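Local coordinates for putative ArsC family related protein (Bacteroides fragilis, PDB 3GKX) that is of unknown function but belongs to the ArsC family and has a thioredoxin-like fold, consistent with kinship to thiol-dependent arsenate reductases, at residues K58-T63 with R105-G110; L71-K76 with G93-R98. One frame throughout, in Å; residues are numbered along the deposited sequence. Where two conformers were deposited one is given.

Contact 1: residues K58-T63 with R105-G110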
loop_
_atom_site.group_PDB
_atom_site.type_symbol
_atom_site.label_atom_id
_atom_site.label_comp_id
_atom_site.label_asym_id
_atom_site.label_seq_id
_atom_site.Cartn_x
_atom_site.Cartn_y
_atom_site.Cartn_z
ATOM N N LYS B 58 -5.346 5.640 3.380
ATOM C CA LYS B 58 -5.039 7.041 3.745
ATOM C C LYS B 58 -4.230 7.806 2.690
ATOM O O LYS B 58 -4.366 9.020 2.595
ATOM C CB LYS B 58 -4.430 7.156 5.148
ATOM C CG LYS B 58 -3.247 6.280 5.392
ATOM C CD LYS B 58 -2.818 6.419 6.828
ATOM C CE LYS B 58 -1.567 5.612 7.105
ATOM N NZ LYS B 58 -1.675 4.244 6.615
ATOM N N LYS B 59 -3.443 7.092 1.870
ATOM C CA LYS B 59 -2.631 7.720 0.814
ATOM C C LYS B 59 -3.477 8.287 -0.320
ATOM O O LYS B 59 -2.971 8.993 -1.194
ATOM C CB LYS B 59 -1.597 6.753 0.221
ATOM C CG LYS B 59 -0.471 6.267 1.156
ATOM C CD LYS B 59 0.265 7.415 1.764
ATOM C CE LYS B 59 1.762 7.242 1.670
ATOM N NZ LYS B 59 2.400 8.585 1.981
ATOM N N PHE B 60 -4.757 7.964 -0.321
ATOM C CA PHE B 60 -5.677 8.510 -1.323
ATOM C C PHE B 60 -6.331 9.784 -0.842
ATOM O O PHE B 60 -7.248 10.287 -1.492
ATOM C CB PHE B 60 -6.752 7.490 -1.674
ATOM C CG PHE B 60 -6.298 6.478 -2.693
ATOM C CD1 PHE B 60 -6.815 6.500 -4.002
ATOM C CD2 PHE B 60 -5.322 5.519 -2.360
ATOM C CE1 PHE B 60 -6.382 5.556 -4.965
ATOM C CE2 PHE B 60 -4.899 4.603 -3.304
ATOM C CZ PHE B 60 -5.436 4.620 -4.610
ATOM N N PHE B 61 -5.876 10.303 0.305
ATOM C CA PHE B 61 -6.383 11.566 0.791
ATOM C C PHE B 61 -5.533 12.753 0.352
ATOM O O PHE B 61 -4.309 12.720 0.384
ATOM C CB PHE B 61 -6.652 11.535 2.314
ATOM C CG PHE B 61 -7.950 10.834 2.680
ATOM C CD1 PHE B 61 -9.130 11.559 2.835
ATOM C CD2 PHE B 61 -8.004 9.440 2.811
ATOM C CE1 PHE B 61 -10.335 10.903 3.154
ATOM C CE2 PHE B 61 -9.200 8.775 3.129
ATOM C CZ PHE B 61 -10.362 9.507 3.295
ATOM N N ASN B 62 -6.230 13.779 -0.105
ATOM C CA ASN B 62 -5.660 15.106 -0.385
ATOM C C ASN B 62 -5.350 15.895 0.925
ATOM O O ASN B 62 -6.151 16.686 1.385
ATOM C CB ASN B 62 -6.635 15.842 -1.316
ATOM C CG ASN B 62 -6.243 17.272 -1.595
ATOM O OD1 ASN B 62 -5.062 17.608 -1.707
ATOM N ND2 ASN B 62 -7.252 18.133 -1.741
ATOM N N THR B 63 -4.182 15.645 1.520
ATOM C CA THR B 63 -3.798 16.250 2.812
ATOM C C THR B 63 -3.322 17.716 2.683
ATOM O O THR B 63 -2.837 18.322 3.636
ATOM C CB THR B 63 -2.733 15.389 3.548
ATOM O OG1 THR B 63 -1.872 14.788 2.578
ATOM C CG2 THR B 63 -3.391 14.252 4.329
ATOM N N ARG B 105 -3.381 -2.598 -15.239
ATOM C CA ARG B 105 -2.463 -3.287 -14.339
ATOM C C ARG B 105 -2.093 -2.486 -13.093
ATOM O O ARG B 105 -1.754 -3.086 -12.078
ATOM C CB ARG B 105 -1.176 -3.657 -15.076
ATOM C CG ARG B 105 -1.223 -5.024 -15.711
ATOM C CD ARG B 105 0.096 -5.392 -16.400
ATOM N NE ARG B 105 0.107 -6.807 -16.697
ATOM C CZ ARG B 105 1.047 -7.425 -17.396
ATOM N NH1 ARG B 105 2.070 -6.747 -17.896
ATOM N NH2 ARG B 105 0.958 -8.736 -17.614
ATOM N N PHE B 106 -2.129 -1.150 -13.153
ATOM C CA PHE B 106 -1.727 -0.335 -11.969
ATOM C C PHE B 106 -2.427 1.012 -11.823
ATOM O O PHE B 106 -2.929 1.538 -12.790
ATOM C CB PHE B 106 -0.217 -0.129 -11.927
ATOM C CG PHE B 106 0.339 0.372 -13.198
ATOM C CD1 PHE B 106 0.405 1.735 -13.437
ATOM C CD2 PHE B 106 0.735 -0.514 -14.173
ATOM C CE1 PHE B 106 0.877 2.199 -14.656
ATOM C CE2 PHE B 106 1.226 -0.077 -15.369
ATOM C CZ PHE B 106 1.299 1.279 -15.622
ATOM N N VAL B 107 -2.436 1.548 -10.600
ATOM C CA VAL B 107 -2.946 2.858 -10.320
ATOM C C VAL B 107 -1.859 3.656 -9.645
ATOM O O VAL B 107 -1.304 3.218 -8.634
ATOM C CB VAL B 107 -4.215 2.801 -9.400
ATOM C CG1 VAL B 107 -4.612 4.247 -8.865
ATOM C CG2 VAL B 107 -5.404 2.088 -10.122
ATOM N N LEU B 108 -1.582 4.851 -10.167
ATOM C CA LEU B 108 -0.621 5.761 -9.544
ATOM C C LEU B 108 -1.308 6.922 -8.815
ATOM O O LEU B 108 -2.301 7.499 -9.292
ATOM C CB LEU B 108 0.362 6.312 -10.591
ATOM C CG LEU B 108 0.903 5.317 -11.619
ATOM C CD1 LEU B 108 1.505 6.038 -12.784
ATOM C CD2 LEU B 108 1.919 4.333 -10.966
ATOM N N VAL B 109 -0.768 7.273 -7.657
ATOM C CA VAL B 109 -1.384 8.276 -6.831
ATOM C C VAL B 109 -0.421 9.439 -6.620
ATOM O O VAL B 109 0.702 9.253 -6.164
ATOM C CB VAL B 109 -1.769 7.657 -5.477
ATOM C CG1 VAL B 109 -2.490 8.691 -4.607
ATOM C CG2 VAL B 109 -2.602 6.380 -5.692
ATOM N N GLY B 110 -0.847 10.644 -6.970
ATOM C CA GLY B 110 0.062 11.798 -6.976
ATOM C C GLY B 110 1.081 11.674 -8.100
ATOM O O GLY B 110 1.058 10.697 -8.858
#
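An apolar CH-pi contact joins the loop after helix 43-53 to strand 107-109, at one edge of the mixed sheet: Phe60, at the end of a 3-10 segment, reaches out to Val109, with Val107 touched more lightly. CG2 of Val109 stands over one face of the Phe60 ring, 3.9 Å from the ring centroid and 28° off its normal. The methyl is displaced toward the far end of the ring, and its nearest atom there is CZ of Phe60, 3.5 Å from CG2 of Val109. Phe60 CG lies anti to the carbonyl carbon and beside the backbone N (chi1 -82°), and from there the ring's far end, CZ, reaches Val109; the two side chains cross at about a right angle. Val107 CG1 meets the same ring atom obliquely, 4.4 Å from Phe60 CZ. Both valines turn to the same side of the strand, two residues apart, while Leu108 between them points away. This is the strand that ends the sheet order 32-35, 7-10, 100-102, 107-109 in a thioredoxin-like fold, in keeping with the ArsC family. Backbone hydrogen bonds of Leu108 with Val101 and of Gly110 with Pro99 pair it with its antiparallel neighbour. The other methyl of Val109, CG1, sits 3.5 Å from the carbonyl oxygen of Lys59, so the isopropyl group spans ring and backbone. No hydrogen bond links the two segments. Around them, Ile50 of helix 43-53 and Leu89 of helix 82-89 touch Phe60, and Trp49 and Leu52 touch Val107. The turn itself is closed by Phe61 N bonding to Lys58 O at 3.0 Å.

Contact 2: residues L71-K76 with G93-R98; sequences LKLSSK and GKLVKR
Leu95 extends its two methyls to two different leucines, CD2 to Leu73 and CD1 to Leu71, making a small apolar junction between the linker and start of helix 73-76 and the 3-10 segment 93-95. The junction belongs to the helical part that the ArsC-family fold carries between its second and third sheet strands. The closer pair is Leu73 CD1 with Leu95 CD2 at 3.4 Å, tighter than usual for two carbons; Leu71 CD1 stands 4.2 Å from Leu95 CD1. Against both partners the Leu95 side chain crosses at about a right angle, and only its terminal methyls touch across the two segments. The backbones stay well separated, with 9.7 Å between CA of Leu73 and CA of Leu95, and no hydrogen bond spans the gap. Helix 66-70 ends in a Schellman motif at Lys72, whose positive phi (51°) turns the chain, and the same residue is the N-cap of helix 73-76. This turn presents Leu71 and Leu73, on its two sides, to the same partner. With CG anti to the carbonyl carbon in both (chi1 -64° and -58°), each sends its CD1 to Leu95. Leu95 ends the 3-10 turn 93-95 after helix 82-89, a turn closed by Val96 N bonding to Gly93 O, and its backbone is also hydrogen-bonded to Asn62. In the next shell Leu88 of helix 82-89 touches both Leu73 and Leu95, Val67 of helix 66-70 adds to Leu95, and Phe61 and Tyr68 to Leu73. Leu71 lies at the exposed side of the group, whereas Leu73 and Leu95 are buried. At the turn one carbonyl oxygen serves two donors: Ser75 N lies 3.2 Å from Lys72 O, and Lys76 N lies 3.0 Å from Lys72 O.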
loop_
_atom_site.group_PDB
_atom_site.type_symbol
_atom_site.label_atom_id
_atom_site.label_comp_id
_atom_site.label_asym_id
_atom_site.label_seq_id
_atom_site.Cartn_x
_atom_site.Cartn_y
_atom_site.Cartn_z
ATOM N N LEU B 71 -12.583 19.054 8.318
ATOM C CA LEU B 71 -13.175 17.815 8.834
ATOM C C LEU B 71 -12.211 17.078 9.781
ATOM O O LEU B 71 -12.481 15.945 10.215
ATOM C CB LEU B 71 -13.554 16.871 7.694
ATOM C CG LEU B 71 -14.613 17.154 6.632
ATOM C CD1 LEU B 71 -14.589 15.960 5.688
ATOM C CD2 LEU B 71 -15.990 17.326 7.232
ATOM N N LYS B 72 -11.068 17.697 10.067
ATOM C CA LYS B 72 -10.093 17.153 11.012
ATOM C C LYS B 72 -9.756 15.706 10.700
ATOM O O LYS B 72 -9.654 14.872 11.604
ATOM C CB LYS B 72 -10.578 17.291 12.471
ATOM C CG LYS B 72 -10.955 18.705 12.901
ATOM C CD LYS B 72 -10.658 18.907 14.381
ATOM C CE LYS B 72 -11.175 20.248 14.893
ATOM N NZ LYS B 72 -10.595 21.399 14.155
ATOM N N LEU B 73 -9.574 15.404 9.417
ATOM C CA LEU B 73 -9.259 14.029 8.995
ATOM C C LEU B 73 -7.859 13.556 9.405
ATOM O O LEU B 73 -7.642 12.361 9.569
ATOM C CB LEU B 73 -9.521 13.816 7.509
ATOM C CG LEU B 73 -10.920 14.067 6.934
ATOM C CD1 LEU B 73 -11.055 13.378 5.574
ATOM C CD2 LEU B 73 -12.036 13.619 7.868
ATOM N N SER B 74 -6.932 14.500 9.576
ATOM C CA SER B 74 -5.669 14.290 10.302
ATOM C C SER B 74 -5.809 13.405 11.563
ATOM O O SER B 74 -5.018 12.480 11.808
ATOM C CB SER B 74 -5.118 15.633 10.726
ATOM N N SER B 75 -6.806 13.728 12.375
ATOM C CA SER B 75 -7.023 13.028 13.633
ATOM C C SER B 75 -8.001 11.870 13.440
ATOM O O SER B 75 -7.845 10.808 14.042
ATOM C CB SER B 75 -7.507 14.005 14.725
ATOM N N LYS B 76 -8.982 12.061 12.565
ATOM C CA LYS B 76 -10.083 11.117 12.460
ATOM C C LYS B 76 -9.814 9.844 11.677
ATOM O O LYS B 76 -10.473 8.847 11.941
ATOM C CB LYS B 76 -11.357 11.814 11.980
ATOM C CG LYS B 76 -12.108 12.459 13.141
ATOM C CD LYS B 76 -13.175 13.413 12.714
ATOM C CE LYS B 76 -14.040 13.770 13.892
ATOM N NZ LYS B 76 -14.365 15.197 13.824
ATOM N N GLY B 93 -14.867 14.860 -4.098
ATOM C CA GLY B 93 -13.630 14.724 -4.902
ATOM C C GLY B 93 -12.468 15.580 -4.416
ATOM O O GLY B 93 -11.303 15.256 -4.677
ATOM N N LYS B 94 -12.775 16.655 -3.689
ATOM C CA LYS B 94 -11.750 17.497 -3.073
ATOM C C LYS B 94 -10.955 16.724 -2.020
ATOM O O LYS B 94 -9.774 17.013 -1.781
ATOM C CB LYS B 94 -12.382 18.745 -2.464
ATOM C CG LYS B 94 -13.058 19.628 -3.515
ATOM C CD LYS B 94 -13.828 20.800 -2.905
ATOM C CE LYS B 94 -14.693 21.463 -3.983
ATOM N NZ LYS B 94 -14.922 22.926 -3.784
ATOM N N LEU B 95 -11.603 15.722 -1.422
ATOM C CA LEU B 95 -10.975 14.817 -0.483
ATOM C C LEU B 95 -9.984 13.789 -1.115
ATOM O O LEU B 95 -9.172 13.209 -0.395
ATOM C CB LEU B 95 -12.050 14.101 0.335
ATOM C CG LEU B 95 -12.652 14.825 1.540
ATOM C CD1 LEU B 95 -13.785 14.008 2.068
ATOM C CD2 LEU B 95 -11.630 15.050 2.635
ATOM N N VAL B 96 -10.032 13.579 -2.433
ATOM C CA VAL B 96 -9.172 12.553 -3.079
ATOM C C VAL B 96 -7.807 13.121 -3.500
ATOM O O VAL B 96 -7.742 14.165 -4.133
ATOM C CB VAL B 96 -9.859 11.911 -4.314
ATOM C CG1 VAL B 96 -9.097 10.718 -4.771
ATOM C CG2 VAL B 96 -11.306 11.515 -3.980
ATOM N N LYS B 97 -6.719 12.436 -3.145
ATOM C CA LYS B 97 -5.398 12.772 -3.680
ATOM C C LYS B 97 -5.430 12.920 -5.216
ATOM O O LYS B 97 -6.125 12.161 -5.910
ATOM C CB LYS B 97 -4.400 11.688 -3.286
ATOM C CG LYS B 97 -2.953 12.002 -3.640
ATOM C CD LYS B 97 -2.308 12.853 -2.554
ATOM C CE LYS B 97 -0.802 12.907 -2.734
ATOM N NZ LYS B 97 -0.376 13.950 -3.708
ATOM N N ARG B 98 -4.664 13.876 -5.730
ATOM C CA ARG B 98 -4.569 14.114 -7.170
ATOM C C ARG B 98 -3.156 14.541 -7.561
ATOM O O ARG B 98 -2.446 15.130 -6.756
ATOM C CB ARG B 98 -5.574 15.181 -7.602
ATOM C CG ARG B 98 -5.198 16.551 -7.122
ATOM C CD ARG B 98 -6.396 17.336 -6.718
ATOM N NE ARG B 98 -5.983 18.662 -6.275
ATOM C CZ ARG B 98 -6.694 19.438 -5.470
ATOM N NH1 ARG B 98 -7.863 19.022 -5.018
ATOM N NH2 ARG B 98 -6.235 20.633 -5.131
#

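How the contacts relate
Contact 2 is nested along the chain inside the loop closed by contact 1, and their centres lie 12 Å apart. The two meet where segment 58-63 runs beside 93-98: Phe60 O lies 2.8 Å from Lys97 N, and Asn62 ND2 is also 2.8 Å from Lys94 O, both probable hydrogen bonds. One loop thus faces the sheet edge through Phe60 and the helical part through Phe61, which touches Leu73 of contact 2. In the conformer given, the Arg98 side chain lies against Asn62 and Cys14. That cysteine belongs to a CxxC sequence with Cys17 at a helix start, a thioredoxin-type pattern that may mark a reactive site.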